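Side-chain contacts in replication initiation and membrane attachment protein (Geobacillus stearothermophilus 10, PDB 5WTN), which takes part in DNA replication as a tetrameric primosome protein that probably helps load the replicative helicase at origins and restarting forks: residues M47-E52 with F105-R110; L30-Q35 with S141-R146; A213-Q218 with L250-I255. One frame throughout, in Å; residues are numbered along the deposited sequence.

Contact 1: M47-E52 with F105-R110; sequences MTLWGE and FLYELR
Leu109 of the strand drives its side chain into the helix where Leu49 and Trp50 follow each other, its two methyl branches pressed against two consecutive residues. Its CG lies beside the backbone N (chi1 -86°), and an extended second torsion carries Leu109 CD1 forward until it rests on the helix backbone itself, 3.4 Å from Trp50 N and close to the carbonyl carbon of Leu49. Leu109 CD2 settles on Leu49 CB at 3.9 Å. Leu49 also sends its own CD2 along the strand to meet Tyr107 CD2 at 4.4 Å, an oblique approach that is a loose apolar touch. Trp50 lends only the root of its side chain: CB meets Leu109 CD1 at 4.0 Å, while CG, anti to the backbone N (chi1 175°), swings the indole away from the strand. There Met47 CE lies in plane at the ring edge, and Arg27 of the second subunit makes a cation-pi contact with the indole. The phenol hydroxyl of Tyr107 is hydrogen-bonded to His63. The short segments of helix and strand run almost at right angles, at 101°. Helix 40-55 is thus laid across the end of strand 104-109, which is flanked in its sheet by strands 13-17 and 90-95, an arrangement consistent with the winged-helix domain expected at this end of DnaB; Leu22, from a loop, touches both Trp50 and Leu109.

Contact 2: L30-Q35 with S141-R146; sequences LTLLYQ and SNFFAR
Leu33 and Phe144 approach from opposite directions, each with its CG turned beside the backbone N and anti to the carbonyl carbon (chi1 -67° in the leucine), whereas Phe143 has CG anti to its backbone N (chi1 -179°), which brings its ring round to the neighbouring aromatic. The Phe144 ring is consequently sandwiched. Over one face lies Leu33 CD1, a CH-pi contact 4.2 Å from the ring centroid, while Leu33 CG meets the rim at CE2, 3.8 Å away. Over the opposite face, Phe143 CD2 sits above the ring centre. Leu32 completes the cluster with a single methyl, CD1, which touches Phe143 CE2 at 4.2 Å and Phe144 CZ at 4.3 Å. An alanine in place of Leu33 takes away both methyls and CG, and would probably leave one face of Phe144 without its cover and the ring freer to turn. A wider pi-type turn spans 30-34, and Gln35 NE2 reaches back to Thr31 O. Leu32 and Phe143 both continue onto Leu55 of the second subunit: a hydrophobic cluster between helix 24-38 and the C-terminal end of helix 134-143, with the residue just after it, extends into a subunit interface.

Contact 3: A213-Q218 with L250-I255; sequences AGLSKQ and LVLGVI
Leu215 and Leu252 face each other where two helices draw to their ends, with CA atoms 8.4 Å apart, and Gln218 is the first residue to leave the helical path on its side. Across this spacing the backbones do not meet, and the side chains bridge it. Leu252 is the centre of the contact because its two branches divide the work. Leu252 CD1 goes to the aliphatic part of Gln218, 4.1 Å from Gln218 CG. Leu252 CD2 faces Leu215 CD2 at 4.5 Å, at the limit of van der Waals reach. The Gln218 chain crosses the leucine at about a right angle; its first torsion (chi1 -55°) sets CG beside the backbone N, where it meets the leucine methyl, and the bend at chi2 then turns the amide end. The bond from CA to CB of Leu215 points neither to the other helix nor from it, and the branch beyond makes up the difference. Burial falls off across the patch, from the enclosed Leu215 to the exposed Gln218. Both Gln218 and Leu252 also touch a crystal neighbour, and their exact poses may owe something to the lattice. Within the chain, Val220 from a loop lies against Leu215 and Leu252 alike, Gln248 one turn earlier on helix 244-254 receives Leu215 and Gln218, and helix 263-278 takes Val251 and Leu250 on Leu266, so helix 244-254 packs against both helix 208-217 and helix 263-278.

Contacts 1 and 2 belong to one compact region. Contact 1 is nested inside the chain loop closed by contact 2; their centres are 22 Å apart, and they join through consecutive helices, 24-38 and 40-55, where Met47 CE packs on Leu30 CD1 at 3.7 Å. Both also touch the second subunit, so this region combines its own core with tetramer contacts. Contact 3 follows later in the chain, on the opposite side of the chain's centre, with its centre about 49 and 51 Å from those of contacts 1 and 2. It lies among helices of a separate C-terminal domain, which suggests an assembling N-terminal part and a spatially distinct C-terminal one.

Contact 1: M47-E52 with F105-R110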
loop_
_atom_site.group_PDB
_atom_site.type_symbol
_atom_site.label_atom_id
_atom_site.label_comp_id
_atom_site.label_asym_id
_atom_site.label_seq_id
_atom_site.Cartn_x
_atom_site.Cartn_y
_atom_site.Cartn_z
ATOM N N MET A 47 7.023 11.309 -8.061
ATOM C CA MET A 47 6.874 9.865 -8.173
ATOM C C MET A 47 8.223 9.226 -8.485
ATOM O O MET A 47 8.629 8.263 -7.834
ATOM C CB MET A 47 5.858 9.512 -9.260
ATOM C CG MET A 47 4.438 9.960 -8.952
ATOM S SD MET A 47 3.738 9.119 -7.519
ATOM C CE MET A 47 4.279 10.197 -6.196
ATOM N N THR A 48 8.914 9.771 -9.482
ATOM C CA THR A 48 10.232 9.293 -9.836
ATOM C C THR A 48 11.217 9.386 -8.648
ATOM O O THR A 48 11.952 8.436 -8.371
ATOM C CB THR A 48 10.747 9.985 -11.127
ATOM O OG1 THR A 48 9.827 9.722 -12.199
ATOM C CG2 THR A 48 12.115 9.474 -11.513
ATOM N N LEU A 49 11.211 10.492 -7.916
ATOM C CA LEU A 49 12.080 10.593 -6.743
ATOM C C LEU A 49 11.802 9.526 -5.664
ATOM O O LEU A 49 12.709 8.929 -5.102
ATOM C CB LEU A 49 11.989 11.989 -6.158
ATOM C CG LEU A 49 12.749 13.009 -6.994
ATOM C CD1 LEU A 49 12.696 14.397 -6.375
ATOM C CD2 LEU A 49 14.179 12.530 -7.144
ATOM N N TRP A 50 10.526 9.285 -5.412
ATOM C CA TRP A 50 10.048 8.248 -4.499
ATOM C C TRP A 50 10.489 6.867 -4.970
ATOM O O TRP A 50 10.973 6.071 -4.169
ATOM C CB TRP A 50 8.524 8.371 -4.394
ATOM C CG TRP A 50 7.757 7.328 -3.589
ATOM C CD1 TRP A 50 8.267 6.304 -2.836
ATOM C CD2 TRP A 50 6.319 7.240 -3.457
ATOM N NE1 TRP A 50 7.237 5.587 -2.253
ATOM C CE2 TRP A 50 6.036 6.140 -2.624
ATOM C CE3 TRP A 50 5.250 7.992 -3.963
ATOM C CZ2 TRP A 50 4.720 5.767 -2.294
ATOM C CZ3 TRP A 50 3.947 7.628 -3.636
ATOM C CH2 TRP A 50 3.692 6.525 -2.809
ATOM N N GLY A 51 10.333 6.591 -6.263
ATOM C CA GLY A 51 10.827 5.356 -6.834
ATOM C C GLY A 51 12.335 5.265 -6.714
ATOM O O GLY A 51 12.881 4.201 -6.397
ATOM N N GLU A 52 13.022 6.384 -6.948
ATOM C CA GLU A 52 14.479 6.389 -6.876
ATOM C C GLU A 52 14.990 6.095 -5.493
ATOM O O GLU A 52 16.050 5.498 -5.341
ATOM C CB GLU A 52 15.060 7.715 -7.375
ATOM C CG GLU A 52 15.452 7.711 -8.858
ATOM C CD GLU A 52 16.668 6.849 -9.135
ATOM O OE1 GLU A 52 17.767 7.399 -9.395
ATOM O OE2 GLU A 52 16.537 5.613 -9.101
ATOM N N PHE A 105 24.145 16.737 -4.879
ATOM C CA PHE A 105 22.865 17.105 -4.263
ATOM C C PHE A 105 22.289 16.020 -3.363
ATOM O O PHE A 105 22.415 14.832 -3.657
ATOM C CB PHE A 105 21.829 17.414 -5.335
ATOM C CG PHE A 105 22.130 18.638 -6.104
ATOM C CD1 PHE A 105 21.759 19.874 -5.619
ATOM C CD2 PHE A 105 22.815 18.567 -7.309
ATOM C CE1 PHE A 105 22.041 21.027 -6.327
ATOM C CE2 PHE A 105 23.109 19.721 -8.023
ATOM C CZ PHE A 105 22.720 20.952 -7.528
ATOM N N LEU A 106 21.655 16.433 -2.273
ATOM C CA LEU A 106 20.860 15.524 -1.464
ATOM C C LEU A 106 19.397 15.898 -1.667
ATOM O O LEU A 106 18.979 17.002 -1.341
ATOM C CB LEU A 106 21.244 15.668 0.005
ATOM C CG LEU A 106 21.204 14.414 0.880
ATOM C CD1 LEU A 106 21.871 14.672 2.221
ATOM C CD2 LEU A 106 19.771 13.953 1.056
ATOM N N TYR A 107 18.623 14.987 -2.234
ATOM C CA TYR A 107 17.200 15.226 -2.414
ATOM C C TYR A 107 16.451 14.520 -1.316
ATOM O O TYR A 107 16.344 13.298 -1.314
ATOM C CB TYR A 107 16.751 14.675 -3.760
ATOM C CG TYR A 107 17.249 15.492 -4.910
ATOM C CD1 TYR A 107 17.305 16.874 -4.824
ATOM C CD2 TYR A 107 17.692 14.894 -6.073
ATOM C CE1 TYR A 107 17.773 17.649 -5.878
ATOM C CE2 TYR A 107 18.167 15.659 -7.137
ATOM C CZ TYR A 107 18.206 17.038 -7.034
ATOM O OH TYR A 107 18.673 17.808 -8.078
ATOM N N GLU A 108 15.924 15.298 -0.381
ATOM C CA GLU A 108 15.260 14.733 0.796
ATOM C C GLU A 108 13.742 14.806 0.609
ATOM O O GLU A 108 13.134 15.875 0.648
ATOM C CB GLU A 108 15.753 15.452 2.066
ATOM C CG GLU A 108 14.877 15.372 3.304
ATOM C CD GLU A 108 14.973 14.036 4.034
ATOM O OE1 GLU A 108 15.785 13.172 3.618
ATOM O OE2 GLU A 108 14.232 13.850 5.028
ATOM N N LEU A 109 13.132 13.654 0.377
ATOM C CA LEU A 109 11.704 13.631 0.089
ATOM C C LEU A 109 10.845 13.851 1.319
ATOM O O LEU A 109 11.076 13.268 2.377
ATOM C CB LEU A 109 11.320 12.306 -0.542
ATOM C CG LEU A 109 11.475 12.219 -2.042
ATOM C CD1 LEU A 109 11.035 10.858 -2.449
ATOM C CD2 LEU A 109 10.586 13.254 -2.705
ATOM N N ARG A 110 9.826 14.677 1.178
ATOM C CA ARG A 110 8.897 14.900 2.271
ATOM C C ARG A 110 7.508 14.409 1.880
ATOM O O ARG A 110 7.084 14.528 0.735
ATOM C CB ARG A 110 8.891 16.373 2.614
ATOM C CG ARG A 110 10.284 16.907 2.946
ATOM C CD ARG A 110 10.193 18.269 3.605
ATOM N NE ARG A 110 9.178 18.250 4.661
ATOM C CZ ARG A 110 9.442 18.227 5.966
ATOM N NH1 ARG A 110 10.701 18.270 6.409
ATOM N NH2 ARG A 110 8.433 18.178 6.827
#

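Contact 2: L30-Q35 with S141-R146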
loop_
_atom_site.group_PDB
_atom_site.type_symbol
_atom_site.label_atom_id
_atom_site.label_comp_id
_atom_site.label_asym_id
_atom_site.label_seq_id
_atom_site.Cartn_x
_atom_site.Cartn_y
_atom_site.Cartn_z
ATOM N N LEU A 30 -1.442 13.556 -3.266
ATOM C CA LEU A 30 -0.591 14.064 -4.323
ATOM C C LEU A 30 -1.338 14.221 -5.624
ATOM O O LEU A 30 -1.221 15.229 -6.306
ATOM C CB LEU A 30 0.583 13.136 -4.541
ATOM C CG LEU A 30 1.683 13.325 -3.506
ATOM C CD1 LEU A 30 2.526 12.065 -3.491
ATOM C CD2 LEU A 30 2.518 14.558 -3.799
ATOM N N THR A 31 -2.122 13.222 -5.971
ATOM C CA THR A 31 -2.785 13.264 -7.247
ATOM C C THR A 31 -3.969 14.200 -7.253
ATOM O O THR A 31 -4.225 14.838 -8.274
ATOM C CB THR A 31 -3.239 11.893 -7.674
ATOM O OG1 THR A 31 -2.169 10.963 -7.464
ATOM C CG2 THR A 31 -3.626 11.908 -9.143
ATOM N N LEU A 32 -4.718 14.239 -6.149
ATOM C CA LEU A 32 -5.949 15.027 -6.113
ATOM C C LEU A 32 -5.898 16.411 -5.492
ATOM O O LEU A 32 -6.801 17.211 -5.699
ATOM C CB LEU A 32 -7.060 14.225 -5.459
ATOM C CG LEU A 32 -7.203 12.813 -6.005
ATOM C CD1 LEU A 32 -8.316 12.124 -5.261
ATOM C CD2 LEU A 32 -7.496 12.849 -7.485
ATOM N N LEU A 33 -4.849 16.716 -4.750
ATOM C CA LEU A 33 -4.853 17.940 -3.935
ATOM C C LEU A 33 -3.694 18.838 -4.340
ATOM O O LEU A 33 -3.854 20.031 -4.612
ATOM C CB LEU A 33 -4.849 17.640 -2.430
ATOM C CG LEU A 33 -6.089 16.978 -1.824
ATOM C CD1 LEU A 33 -5.913 16.878 -0.328
ATOM C CD2 LEU A 33 -7.353 17.727 -2.178
ATOM N N TYR A 34 -2.507 18.258 -4.290
ATOM C CA TYR A 34 -1.327 18.924 -4.773
ATOM C C TYR A 34 -1.249 19.110 -6.276
ATOM O O TYR A 34 -0.756 20.128 -6.729
ATOM C CB TYR A 34 -0.108 18.170 -4.303
ATOM C CG TYR A 34 0.231 18.452 -2.875
ATOM C CD1 TYR A 34 -0.457 17.843 -1.854
ATOM C CD2 TYR A 34 1.269 19.315 -2.548
ATOM C CE1 TYR A 34 -0.126 18.093 -0.536
ATOM C CE2 TYR A 34 1.607 19.558 -1.237
ATOM C CZ TYR A 34 0.902 18.947 -0.238
ATOM O OH TYR A 34 1.233 19.196 1.060
ATOM N N GLN A 35 -1.705 18.135 -7.052
ATOM C CA GLN A 35 -1.509 18.212 -8.501
ATOM C C GLN A 35 -2.163 19.407 -9.152
ATOM O O GLN A 35 -1.538 20.043 -9.969
ATOM C CB GLN A 35 -1.929 16.937 -9.218
ATOM C CG GLN A 35 -1.333 16.814 -10.617
ATOM C CD GLN A 35 -1.941 15.659 -11.400
ATOM O OE1 GLN A 35 -1.667 15.469 -12.591
ATOM N NE2 GLN A 35 -2.754 14.875 -10.735
ATOM N N SER A 141 -13.055 17.486 -0.709
ATOM C CA SER A 141 -13.220 17.577 0.736
ATOM C C SER A 141 -13.945 16.359 1.300
ATOM O O SER A 141 -13.498 15.764 2.281
ATOM C CB SER A 141 -13.974 18.855 1.108
ATOM O OG SER A 141 -13.584 19.324 2.388
ATOM N N ASN A 142 -15.063 15.990 0.682
ATOM C CA ASN A 142 -15.845 14.852 1.159
ATOM C C ASN A 142 -15.071 13.555 1.064
ATOM O O ASN A 142 -15.049 12.778 2.012
ATOM C CB ASN A 142 -17.159 14.718 0.396
ATOM C CG ASN A 142 -18.167 15.789 0.775
ATOM O OD1 ASN A 142 -18.142 16.307 1.898
ATOM N ND2 ASN A 142 -19.056 16.131 -0.162
ATOM N N PHE A 143 -14.437 13.335 -0.084
ATOM C CA PHE A 143 -13.634 12.151 -0.323
ATOM C C PHE A 143 -12.592 11.947 0.771
ATOM O O PHE A 143 -12.296 10.814 1.164
ATOM C CB PHE A 143 -12.945 12.300 -1.674
ATOM C CG PHE A 143 -12.091 11.134 -2.055
ATOM C CD1 PHE A 143 -12.630 10.086 -2.770
ATOM C CD2 PHE A 143 -10.737 11.088 -1.708
ATOM C CE1 PHE A 143 -11.843 8.990 -3.134
ATOM C CE2 PHE A 143 -9.949 9.994 -2.061
ATOM C CZ PHE A 143 -10.507 8.944 -2.779
ATOM N N PHE A 144 -12.033 13.045 1.262
ATOM C CA PHE A 144 -11.024 12.989 2.322
ATOM C C PHE A 144 -11.610 13.130 3.735
ATOM O O PHE A 144 -10.889 13.354 4.711
ATOM C CB PHE A 144 -9.897 13.994 2.074
ATOM C CG PHE A 144 -8.998 13.619 0.930
ATOM C CD1 PHE A 144 -8.023 12.636 1.086
ATOM C CD2 PHE A 144 -9.115 14.252 -0.303
ATOM C CE1 PHE A 144 -7.171 12.288 0.025
ATOM C CE2 PHE A 144 -8.273 13.907 -1.368
ATOM C CZ PHE A 144 -7.296 12.921 -1.204
ATOM N N ALA A 145 -12.931 13.074 3.834
ATOM C CA ALA A 145 -13.574 13.213 5.136
ATOM C C ALA A 145 -14.241 11.919 5.585
ATOM O O ALA A 145 -14.574 11.050 4.774
ATOM C CB ALA A 145 -14.574 14.359 5.130
ATOM N N ARG A 146 -14.459 11.815 6.893
ATOM C CA ARG A 146 -15.181 10.694 7.485
ATOM C C ARG A 146 -16.179 11.221 8.515
ATOM O O ARG A 146 -15.883 12.168 9.243
ATOM C CB ARG A 146 -14.208 9.713 8.143
ATOM C CG ARG A 146 -13.130 9.190 7.210
ATOM C CD ARG A 146 -13.686 8.149 6.252
ATOM N NE ARG A 146 -12.659 7.627 5.355
ATOM C CZ ARG A 146 -11.697 6.788 5.727
ATOM N NH1 ARG A 146 -11.628 6.372 6.983
ATOM N NH2 ARG A 146 -10.805 6.365 4.842
#

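Contact 3: A213-Q218 with L250-I255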
loop_
_atom_site.group_PDB
_atom_site.type_symbol
_atom_site.label_atom_id
_atom_site.label_comp_id
_atom_site.label_asym_id
_atom_site.label_seq_id
_atom_site.Cartn_x
_atom_site.Cartn_y
_atom_site.Cartn_z
ATOM N N ALA A 213 3.987 16.943 48.312
ATOM C CA ALA A 213 4.178 17.385 49.680
ATOM C C ALA A 213 5.679 17.436 49.961
ATOM O O ALA A 213 6.183 18.375 50.591
ATOM C CB ALA A 213 3.482 16.445 50.639
ATOM N N GLY A 214 6.386 16.416 49.478
ATOM C CA GLY A 214 7.827 16.358 49.588
ATOM C C GLY A 214 8.495 17.535 48.907
ATOM O O GLY A 214 9.362 18.178 49.495
ATOM N N LEU A 215 8.102 17.828 47.673
ATOM C CA LEU A 215 8.750 18.905 46.938
ATOM C C LEU A 215 8.527 20.265 47.579
ATOM O O LEU A 215 9.432 21.100 47.587
ATOM C CB LEU A 215 8.305 18.942 45.476
ATOM C CG LEU A 215 8.643 17.734 44.608
ATOM C CD1 LEU A 215 8.341 18.056 43.167
ATOM C CD2 LEU A 215 10.097 17.317 44.755
ATOM N N SER A 216 7.333 20.492 48.122
ATOM C CA SER A 216 7.029 21.801 48.685
ATOM C C SER A 216 7.848 22.081 49.955
ATOM O O SER A 216 8.215 23.231 50.226
ATOM C CB SER A 216 5.529 21.955 48.930
ATOM O OG SER A 216 5.164 23.327 48.898
ATOM N N LYS A 217 8.152 21.021 50.703
ATOM C CA LYS A 217 9.019 21.101 51.883
ATOM C C LYS A 217 10.451 21.475 51.497
ATOM O O LYS A 217 11.169 22.108 52.276
ATOM C CB LYS A 217 9.016 19.763 52.631
ATOM C CG LYS A 217 9.489 19.829 54.081
ATOM C CD LYS A 217 9.230 18.505 54.814
ATOM C CE LYS A 217 7.835 17.928 54.503
ATOM N NZ LYS A 217 6.691 18.743 55.013
ATOM N N GLN A 218 10.844 21.068 50.290
ATOM C CA GLN A 218 12.175 21.324 49.746
ATOM C C GLN A 218 12.226 22.568 48.884
ATOM O O GLN A 218 13.219 22.790 48.183
ATOM C CB GLN A 218 12.706 20.126 48.956
ATOM C CG GLN A 218 12.721 18.814 49.738
ATOM C CD GLN A 218 13.559 18.878 51.001
ATOM O OE1 GLN A 218 14.429 19.747 51.153
ATOM N NE2 GLN A 218 13.304 17.948 51.917
ATOM N N LEU A 250 15.172 11.328 42.921
ATOM C CA LEU A 250 15.494 11.365 41.502
ATOM C C LEU A 250 15.213 12.733 40.895
ATOM O O LEU A 250 16.017 13.269 40.135
ATOM C CB LEU A 250 14.685 10.313 40.758
ATOM C CG LEU A 250 14.847 8.883 41.262
ATOM C CD1 LEU A 250 14.023 7.932 40.397
ATOM C CD2 LEU A 250 16.319 8.485 41.272
ATOM N N VAL A 251 14.072 13.307 41.238
ATOM C CA VAL A 251 13.726 14.602 40.685
ATOM C C VAL A 251 14.735 15.619 41.202
ATOM O O VAL A 251 15.344 16.345 40.423
ATOM C CB VAL A 251 12.261 14.983 40.999
ATOM C CG1 VAL A 251 12.009 16.453 40.733
ATOM C CG2 VAL A 251 11.334 14.132 40.163
ATOM N N LEU A 252 14.950 15.615 42.510
ATOM C CA LEU A 252 15.894 16.524 43.140
ATOM C C LEU A 252 17.346 16.358 42.643
ATOM O O LEU A 252 18.148 17.264 42.775
ATOM C CB LEU A 252 15.830 16.372 44.661
ATOM C CG LEU A 252 14.571 16.917 45.347
ATOM C CD1 LEU A 252 14.575 16.637 46.841
ATOM C CD2 LEU A 252 14.431 18.404 45.101
ATOM N N GLY A 253 17.683 15.217 42.063
ATOM C CA GLY A 253 19.034 15.026 41.596
ATOM C C GLY A 253 19.245 15.617 40.220
ATOM O O GLY A 253 20.358 16.003 39.869
ATOM N N VAL A 254 18.188 15.635 39.419
ATOM C CA VAL A 254 18.267 16.138 38.050
ATOM C C VAL A 254 17.718 17.559 37.816
ATOM O O VAL A 254 17.673 18.037 36.680
ATOM C CB VAL A 254 17.637 15.139 37.098
ATOM C CG1 VAL A 254 18.190 13.763 37.400
ATOM C CG2 VAL A 254 16.127 15.129 37.276
ATOM N N ILE A 255 17.276 18.229 38.874
ATOM C CA ILE A 255 16.620 19.527 38.705
ATOM C C ILE A 255 17.567 20.732 38.577
ATOM O O ILE A 255 18.521 20.872 39.347
ATOM C CB ILE A 255 15.550 19.766 39.805
ATOM C CG1 ILE A 255 14.722 21.018 39.514
ATOM C CG2 ILE A 255 16.181 19.855 41.171
ATOM C CD1 ILE A 255 13.568 21.211 40.481
#